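Side-chain contacts in cytochrome P450 (PDB 3OFT), which binds a protoporphyrin IX group containing iron as a member of the cytochrome P450 family, in which it is named CYP101C1: residues L72-G77 with L303-S308; V12-F17 with H48-R53. All blocks are in the same frame, centred on the assembly; numbering follows the deposited sequence.

Contact 1: residues L72-G77 with L303-S308; sequences LAVTPG and LVYLPS
The hydroxyl of Tyr305, whose ring meets Val74 across this contact, is hydrogen-bonded to Asn383 OD1. Asn383 belongs to the pocket that holds (2R,5R)-hexane-2,5-diol, so the bond links the ring to that pocket. No hydrogen bond joins the two segments, which meet through apolar groups. Val74 carries the contact: its CG1, placed anti to the carbonyl carbon by chi1 of -57°, reaches between two side chains of strand 303-307. It lies 4.3 Å from Leu303 CD2 and, toward the other side chain, approaches the Tyr305 ring obliquely, 4.3 Å from its CD2. Leu303 CD2 also comes up to the backbone of the loop, 4.1 Å from Val74 CA. These distances are loose, and the two segments bury only about 145 Å² between them. Residues 72-77 also contribute to that pocket, since Leu72 touches the diol. Strand 303-307 runs inside the mixed sheet, parallel to strand 48-51 and antiparallel to strand 282-287. Val74, Leu303 and Tyr305 all touch His48 of the first neighbour, while Val304 and Leu306 pack on Leu60 of helix 54-62.

Contact 2: residues V12-F17 with H48-R53; sequences VDFDIF and HWIAAR
Phe14, with its ring swung anti to the backbone N (chi1 -159°), and Ile50, with CG1 anti to the carbonyl carbon, cross at about a right angle where the N-terminal loop packs on the mixed sheet of this P450. Ile16 carries CG1, and His48 its CG, between backbone N and carbonyl carbon, and the two side chains reach toward each other from the two segments. The loop is shaped by an Asx turn at Asp15, and strand 48-51 supplies the other side. Ile50 CD1 is the common point: it sits obliquely to the Phe14 ring, 3.7 Å from CD2, and 3.9 Å from Ile16 CG2 as the two isoleucines run alongside in opposing senses. Ile16 uses its other branch as well, CD1 meeting the imidazole of His48 obliquely. All four side chains are buried. Trp30 of helix 26-31 touches Phe14, Ile16 and Ile50, and Phe14 O is hydrogen-bonded to Ser42 OG. Within the turn, Ile16 CG1 sits over one face of the Phe17 ring, toward its rim. Asp15 OD2 takes a bond from Asn45 ND2 and another from Phe17 N, 2.9 Å away; the latter arrives from above the carboxylate plane, 53° out of it.

In the fold
From the N terminus, the chain first leaves strand 11-12 through residues 12-17, and contact 2 closes a short loop of 30 residues by bringing strand 48-51 against them. Contact 1 opens later, at 72-77, and closes only after 225 residues, mostly helical, when strand 303-307 returns. The two loops therefore follow in series, neither enclosing nor crossing the other. They still join in space: strands 48-51 and 303-307 are neighbours in one sheet, with a probable hydrogen bond from Tyr305 N to Trp49 O (2.8 Å), and Val74 CG2 packs 3.4 Å from Ile16 CD1. Together they tie two early loops to a sheet built from both early and late parts of the chain.

Contact 1: residues L72-G77 with L303-S308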
loop_
_atom_site.group_PDB
_atom_site.type_symbol
_atom_site.label_atom_id
_atom_site.label_comp_id
_atom_site.label_asym_id
_atom_site.label_seq_id
_atom_site.Cartn_x
_atom_site.Cartn_y
_atom_site.Cartn_z
ATOM N N LEU A 72 -6.946 8.192 10.824
ATOM C CA LEU A 72 -6.205 8.066 9.540
ATOM C C LEU A 72 -4.691 8.248 9.672
ATOM O O LEU A 72 -3.924 7.459 9.128
ATOM C CB LEU A 72 -6.742 8.977 8.414
ATOM C CG LEU A 72 -6.118 8.869 6.999
ATOM C CD1 LEU A 72 -6.418 7.483 6.428
ATOM C CD2 LEU A 72 -6.661 9.926 6.036
ATOM N N ALA A 73 -4.277 9.306 10.365
ATOM C CA ALA A 73 -2.875 9.645 10.410
ATOM C C ALA A 73 -2.543 10.400 11.658
ATOM O O ALA A 73 -3.445 11.003 12.317
ATOM C CB ALA A 73 -2.459 10.455 9.184
ATOM N N VAL A 74 -1.253 10.408 11.990
ATOM C CA VAL A 74 -0.782 11.263 13.074
ATOM C C VAL A 74 -0.763 12.777 12.743
ATOM O O VAL A 74 -0.719 13.601 13.659
ATOM C CB VAL A 74 0.596 10.790 13.659
ATOM C CG1 VAL A 74 0.485 9.319 14.151
ATOM C CG2 VAL A 74 1.681 10.960 12.647
ATOM N N THR A 75 -0.798 13.147 11.460
ATOM C CA THR A 75 -0.908 14.563 11.068
ATOM C C THR A 75 -2.316 15.055 11.337
ATOM O O THR A 75 -3.258 14.489 10.779
ATOM C CB THR A 75 -0.667 14.708 9.577
ATOM O OG1 THR A 75 0.471 13.941 9.221
ATOM C CG2 THR A 75 -0.423 16.144 9.208
ATOM N N PRO A 76 -2.482 16.125 12.166
ATOM C CA PRO A 76 -3.839 16.564 12.488
ATOM C C PRO A 76 -4.575 17.061 11.252
ATOM O O PRO A 76 -3.975 17.686 10.373
ATOM C CB PRO A 76 -3.625 17.728 13.470
ATOM C CG PRO A 76 -2.253 17.523 14.019
ATOM C CD PRO A 76 -1.462 16.910 12.907
ATOM N N GLY A 77 -5.877 16.783 11.216
ATOM C CA GLY A 77 -6.743 17.247 10.152
ATOM C C GLY A 77 -6.849 16.390 8.893
ATOM O O GLY A 77 -7.761 16.602 8.094
ATOM N N LEU A 303 -2.810 8.208 20.248
ATOM C CA LEU A 303 -2.573 7.625 18.900
ATOM C C LEU A 303 -1.509 6.527 18.941
ATOM O O LEU A 303 -0.571 6.590 19.745
ATOM C CB LEU A 303 -2.137 8.706 17.908
ATOM C CG LEU A 303 -3.152 9.529 17.089
ATOM C CD1 LEU A 303 -4.560 9.582 17.658
ATOM C CD2 LEU A 303 -2.587 10.916 16.706
ATOM N N VAL A 304 -1.683 5.528 18.075
ATOM C CA VAL A 304 -0.795 4.373 17.979
ATOM C C VAL A 304 -0.403 4.172 16.506
ATOM O O VAL A 304 -1.284 4.171 15.634
ATOM C CB VAL A 304 -1.497 3.072 18.450
ATOM C CG1 VAL A 304 -0.481 1.928 18.480
ATOM C CG2 VAL A 304 -2.184 3.285 19.822
ATOM N N TYR A 305 0.892 4.036 16.237
ATOM C CA TYR A 305 1.372 3.849 14.856
ATOM C C TYR A 305 1.870 2.411 14.720
ATOM O O TYR A 305 2.626 1.922 15.588
ATOM C CB TYR A 305 2.512 4.821 14.568
ATOM C CG TYR A 305 2.813 5.043 13.102
ATOM C CD1 TYR A 305 3.978 4.540 12.539
ATOM C CD2 TYR A 305 1.907 5.730 12.282
ATOM C CE1 TYR A 305 4.270 4.765 11.193
ATOM C CE2 TYR A 305 2.183 5.941 10.932
ATOM C CZ TYR A 305 3.365 5.451 10.409
ATOM O OH TYR A 305 3.666 5.671 9.085
ATOM N N LEU A 306 1.455 1.749 13.641
ATOM C CA LEU A 306 1.676 0.319 13.446
ATOM C C LEU A 306 2.391 0.057 12.123
ATOM O O LEU A 306 1.759 0.110 11.073
ATOM C CB LEU A 306 0.329 -0.418 13.428
ATOM C CG LEU A 306 -0.606 -0.182 14.600
ATOM C CD1 LEU A 306 -1.891 -0.952 14.380
ATOM C CD2 LEU A 306 0.050 -0.614 15.937
ATOM N N PRO A 307 3.695 -0.273 12.173
ATOM C CA PRO A 307 4.439 -0.567 10.975
ATOM C C PRO A 307 4.407 -2.045 10.631
ATOM O O PRO A 307 4.902 -2.865 11.385
ATOM C CB PRO A 307 5.849 -0.115 11.319
ATOM C CG PRO A 307 5.957 -0.341 12.802
ATOM C CD PRO A 307 4.570 -0.148 13.357
ATOM N N SER A 308 3.867 -2.383 9.469
ATOM C CA SER A 308 3.818 -3.803 9.070
ATOM C C SER A 308 5.206 -4.462 8.981
ATOM O O SER A 308 5.313 -5.652 9.280
ATOM C CB SER A 308 3.052 -4.003 7.758
ATOM O OG SER A 308 3.709 -3.308 6.707
#

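Contact 2: residues V12-F17 with H48-R53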
loop_
_atom_site.group_PDB
_atom_site.type_symbol
_atom_site.label_atom_id
_atom_site.label_comp_id
_atom_site.label_asym_id
_atom_site.label_seq_id
_atom_site.Cartn_x
_atom_site.Cartn_y
_atom_site.Cartn_z
ATOM N N VAL A 12 11.144 7.616 22.923
ATOM C CA VAL A 12 12.063 7.765 21.782
ATOM C C VAL A 12 11.729 9.062 21.061
ATOM O O VAL A 12 10.683 9.632 21.279
ATOM C CB VAL A 12 11.987 6.591 20.769
ATOM C CG1 VAL A 12 12.344 5.264 21.412
ATOM C CG2 VAL A 12 10.592 6.518 20.105
ATOM N N ASP A 13 12.596 9.520 20.173
ATOM C CA ASP A 13 12.226 10.666 19.363
ATOM C C ASP A 13 12.039 10.303 17.875
ATOM O O ASP A 13 11.897 11.189 17.009
ATOM C CB ASP A 13 13.256 11.771 19.557
ATOM C CG ASP A 13 14.606 11.398 19.003
ATOM O OD1 ASP A 13 15.482 12.294 18.894
ATOM O OD2 ASP A 13 14.808 10.204 18.689
ATOM N N PHE A 14 12.029 9.010 17.585
ATOM C CA PHE A 14 11.740 8.467 16.238
ATOM C C PHE A 14 10.674 9.226 15.437
ATOM O O PHE A 14 9.515 9.276 15.854
ATOM C CB PHE A 14 11.325 6.997 16.380
ATOM C CG PHE A 14 11.477 6.182 15.121
ATOM C CD1 PHE A 14 12.672 5.486 14.859
ATOM C CD2 PHE A 14 10.418 6.063 14.221
ATOM C CE1 PHE A 14 12.803 4.701 13.725
ATOM C CE2 PHE A 14 10.555 5.302 13.047
ATOM C CZ PHE A 14 11.755 4.592 12.826
ATOM N N ASP A 15 11.068 9.801 14.287
ATOM C CA ASP A 15 10.165 10.501 13.378
ATOM C C ASP A 15 9.717 9.540 12.272
ATOM O O ASP A 15 10.506 9.204 11.392
ATOM C CB ASP A 15 10.884 11.696 12.740
ATOM C CG ASP A 15 10.037 12.429 11.709
ATOM O OD1 ASP A 15 10.606 13.390 11.144
ATOM O OD2 ASP A 15 8.844 12.089 11.424
ATOM N N ILE A 16 8.452 9.122 12.305
ATOM C CA ILE A 16 7.942 8.159 11.311
ATOM C C ILE A 16 7.991 8.620 9.846
ATOM O O ILE A 16 8.030 7.784 8.910
ATOM C CB ILE A 16 6.533 7.665 11.713
ATOM C CG1 ILE A 16 5.552 8.850 11.685
ATOM C CG2 ILE A 16 6.657 6.930 13.064
ATOM C CD1 ILE A 16 4.247 8.663 12.478
ATOM N N PHE A 17 8.042 9.932 9.638
ATOM C CA PHE A 17 8.171 10.500 8.305
ATOM C C PHE A 17 9.604 10.494 7.772
ATOM O O PHE A 17 9.797 10.560 6.566
ATOM C CB PHE A 17 7.529 11.905 8.223
ATOM C CG PHE A 17 6.052 11.897 8.514
ATOM C CD1 PHE A 17 5.150 11.389 7.587
ATOM C CD2 PHE A 17 5.561 12.370 9.735
ATOM C CE1 PHE A 17 3.775 11.374 7.848
ATOM C CE2 PHE A 17 4.183 12.349 10.012
ATOM C CZ PHE A 17 3.288 11.859 9.071
ATOM N N HIS A 48 3.057 10.171 20.227
ATOM C CA HIS A 48 2.257 8.985 19.855
ATOM C C HIS A 48 3.018 7.681 20.138
ATOM O O HIS A 48 4.259 7.666 20.128
ATOM C CB HIS A 48 1.829 9.078 18.372
ATOM C CG HIS A 48 2.947 8.862 17.400
ATOM N ND1 HIS A 48 3.639 9.899 16.804
ATOM C CD2 HIS A 48 3.474 7.723 16.904
ATOM C CE1 HIS A 48 4.557 9.396 15.985
ATOM N NE2 HIS A 48 4.500 8.081 16.061
ATOM N N TRP A 49 2.283 6.591 20.328
ATOM C CA TRP A 49 2.908 5.298 20.466
ATOM C C TRP A 49 3.364 4.748 19.129
ATOM O O TRP A 49 2.794 5.066 18.074
ATOM C CB TRP A 49 1.964 4.272 21.107
ATOM C CG TRP A 49 1.463 4.600 22.516
ATOM C CD1 TRP A 49 0.255 5.171 22.851
ATOM C CD2 TRP A 49 2.142 4.341 23.751
ATOM N NE1 TRP A 49 0.163 5.282 24.226
ATOM C CE2 TRP A 49 1.309 4.793 24.794
ATOM C CE3 TRP A 49 3.391 3.788 24.074
ATOM C CZ2 TRP A 49 1.659 4.654 26.151
ATOM C CZ3 TRP A 49 3.756 3.678 25.428
ATOM C CH2 TRP A 49 2.889 4.124 26.446
ATOM N N ILE A 50 4.390 3.911 19.182
ATOM C CA ILE A 50 4.804 3.128 18.015
ATOM C C ILE A 50 4.928 1.657 18.446
ATOM O O ILE A 50 5.650 1.333 19.428
ATOM C CB ILE A 50 6.163 3.570 17.399
ATOM C CG1 ILE A 50 6.154 5.028 16.925
ATOM C CG2 ILE A 50 6.540 2.605 16.264
ATOM C CD1 ILE A 50 7.574 5.651 16.607
ATOM N N ALA A 51 4.239 0.759 17.741
ATOM C CA ALA A 51 4.378 -0.664 18.050
ATOM C C ALA A 51 5.702 -1.121 17.425
ATOM O O ALA A 51 5.924 -0.879 16.253
ATOM C CB ALA A 51 3.218 -1.443 17.510
ATOM N N ALA A 52 6.574 -1.759 18.217
ATOM C CA ALA A 52 7.965 -1.946 17.837
ATOM C C ALA A 52 8.439 -3.388 17.989
ATOM O O ALA A 52 9.632 -3.651 18.069
ATOM C CB ALA A 52 8.867 -0.977 18.628
ATOM N N ARG A 53 7.495 -4.309 18.047
ATOM C CA ARG A 53 7.822 -5.744 18.045
ATOM C C ARG A 53 6.678 -6.452 17.384
ATOM O O ARG A 53 5.505 -6.041 17.515
ATOM C CB ARG A 53 7.975 -6.266 19.479
ATOM C CG ARG A 53 8.562 -7.700 19.586
ATOM C CD ARG A 53 7.881 -8.414 20.764
ATOM N NE ARG A 53 8.183 -7.669 21.950
ATOM C CZ ARG A 53 7.415 -7.500 23.012
ATOM N NH1 ARG A 53 6.211 -8.035 23.136
ATOM N NH2 ARG A 53 7.900 -6.763 23.969
#